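Local coordinates for ABC transporter substrate binding protein (Ribose) (Agrobacterium vitis S4, PDB 4WT7) that probably binds a sugar or sugar alcohol for uptake by an ABC transporter, and holds D-allitol in this crystal, at residues I37-G41 with L77-L81. Residues are numbered along the deposited sequence; the frame is centred on the assembly and turned at random.
Sequences ISTAG and LVAQL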
loop_
_atom_site.group_PDB
_atom_site.type_symbol
_atom_site.label_atom_id
_atom_site.label_comp_id
_atom_site.label_asym_id
_atom_site.label_seq_id
_atom_site.Cartn_x
_atom_site.Cartn_y
_atom_site.Cartn_z
ATOM N N ILE A 37 -18.819 -2.180 -1.759
ATOM C CA ILE A 37 -17.451 -1.672 -1.650
ATOM C C ILE A 37 -16.914 -1.950 -0.272
ATOM O O ILE A 37 -17.364 -1.345 0.684
ATOM C CB ILE A 37 -17.408 -0.145 -1.887
ATOM C CG1 ILE A 37 -17.877 0.190 -3.300
ATOM C CG2 ILE A 37 -15.982 0.430 -1.678
ATOM C CD1 ILE A 37 -18.153 1.629 -3.457
ATOM N N SER A 38 -15.955 -2.860 -0.173
ATOM C CA SER A 38 -15.429 -3.344 1.114
ATOM C C SER A 38 -13.946 -3.040 1.251
ATOM O O SER A 38 -13.160 -3.428 0.395
ATOM C CB SER A 38 -15.626 -4.866 1.237
ATOM O OG SER A 38 -14.998 -5.416 2.399
ATOM N N THR A 39 -13.561 -2.345 2.334
ATOM C CA THR A 39 -12.151 -2.037 2.583
ATOM C C THR A 39 -11.711 -2.644 3.916
ATOM O O THR A 39 -12.504 -2.707 4.847
ATOM C CB THR A 39 -11.892 -0.517 2.586
ATOM O OG1 THR A 39 -10.497 -0.267 2.730
ATOM C CG2 THR A 39 -12.612 0.193 3.688
ATOM N N ALA A 40 -10.457 -3.100 4.003
ATOM C CA ALA A 40 -9.925 -3.573 5.275
ATOM C C ALA A 40 -9.941 -2.426 6.322
ATOM O O ALA A 40 -10.178 -2.666 7.499
ATOM C CB ALA A 40 -8.525 -4.106 5.107
ATOM N N GLY A 41 -9.673 -1.190 5.895
ATOM C CA GLY A 41 -9.749 -0.038 6.802
ATOM C C GLY A 41 -9.731 1.278 6.053
ATOM O O GLY A 41 -9.689 1.282 4.823
ATOM N N LEU A 77 -14.070 -7.762 8.810
ATOM C CA LEU A 77 -13.873 -7.800 7.373
ATOM C C LEU A 77 -14.614 -9.015 6.798
ATOM O O LEU A 77 -15.339 -8.918 5.787
ATOM C CB LEU A 77 -12.395 -7.889 7.071
ATOM C CG LEU A 77 -11.990 -7.967 5.595
ATOM C CD1 LEU A 77 -12.684 -6.901 4.776
ATOM C CD2 LEU A 77 -10.491 -7.809 5.568
ATOM N N VAL A 78 -14.415 -10.157 7.441
ATOM C CA VAL A 78 -15.120 -11.364 7.030
ATOM C C VAL A 78 -16.631 -11.152 7.161
ATOM O O VAL A 78 -17.395 -11.505 6.259
ATOM C CB VAL A 78 -14.621 -12.590 7.838
ATOM C CG1 VAL A 78 -15.547 -13.777 7.682
ATOM C CG2 VAL A 78 -13.231 -12.927 7.410
ATOM N N ALA A 79 -17.061 -10.550 8.273
ATOM C CA ALA A 79 -18.479 -10.474 8.550
ATOM C C ALA A 79 -19.163 -9.548 7.567
ATOM O O ALA A 79 -20.299 -9.799 7.177
ATOM C CB ALA A 79 -18.737 -10.032 9.976
ATOM N N GLN A 80 -18.494 -8.466 7.178
ATOM C CA GLN A 80 -19.086 -7.544 6.203
ATOM C C GLN A 80 -19.102 -8.112 4.780
ATOM O O GLN A 80 -20.024 -7.834 3.997
ATOM C CB GLN A 80 -18.414 -6.169 6.272
ATOM C CG GLN A 80 -16.967 -6.092 5.687
ATOM C CD GLN A 80 -16.292 -4.776 6.020
ATOM O OE1 GLN A 80 -16.567 -4.209 7.051
ATOM N NE2 GLN A 80 -15.404 -4.295 5.149
ATOM N N LEU A 81 -18.104 -8.899 4.409
ATOM C CA LEU A 81 -18.181 -9.584 3.109
ATOM C C LEU A 81 -19.327 -10.579 3.057
ATOM O O LEU A 81 -19.981 -10.733 2.015
ATOM C CB LEU A 81 -16.872 -10.264 2.762
ATOM C CG LEU A 81 -15.758 -9.276 2.426
ATOM C CD1 LEU A 81 -14.409 -9.930 2.597
ATOM C CD2 LEU A 81 -15.954 -8.771 1.007
#
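Q80 turns its CG between its own backbone N and carbonyl carbon, chi1 73°, and continues as an extended chain that carries the amide across to S38. S38 meets it with OG swung anti to the backbone N, chi1 173°, on the strand face that looks at the helix. The bond from Q80 NE2 to S38 OG measures 3.0 Å and is nearly straight. S38 OG lies almost in the plane of the Q80 amide. Q80 NE2 also makes a weak, more bent bond of 3.3 Å to T39 O, so two successive residues of the chain share one amide nitrogen. S38 OG has a further hydrogen-bond partner in Q94 OE1, on the adjacent strand 91-95. This buried hydroxyl is thus held from the helix and from within the sheet, which probably limits its rotation.

Leucine methyls pack about the same hydroxyl. L77 CD1 comes to 3.6 Å from S38 OG, and L81 CD2 lies 3.8 Å from that oxygen. L77 CD2 reaches the methyl CB of A40 at 4.2 Å, just past the strand end. There T39 OG1 donates to G41 O at 2.7 Å, tying the turn that leads toward the bound D-allitol.

L77 and L81 also touch helix 99-111, while helix 45-60 packs against T39. Strand 37-39 and helix 77-81 run nearly antiparallel, at 173°, with axes 9.2 Å apart. This is helix-on-sheet packing in a Rossmann-like alpha/beta lobe of a periplasmic binding protein, with parallel strands linked through helices.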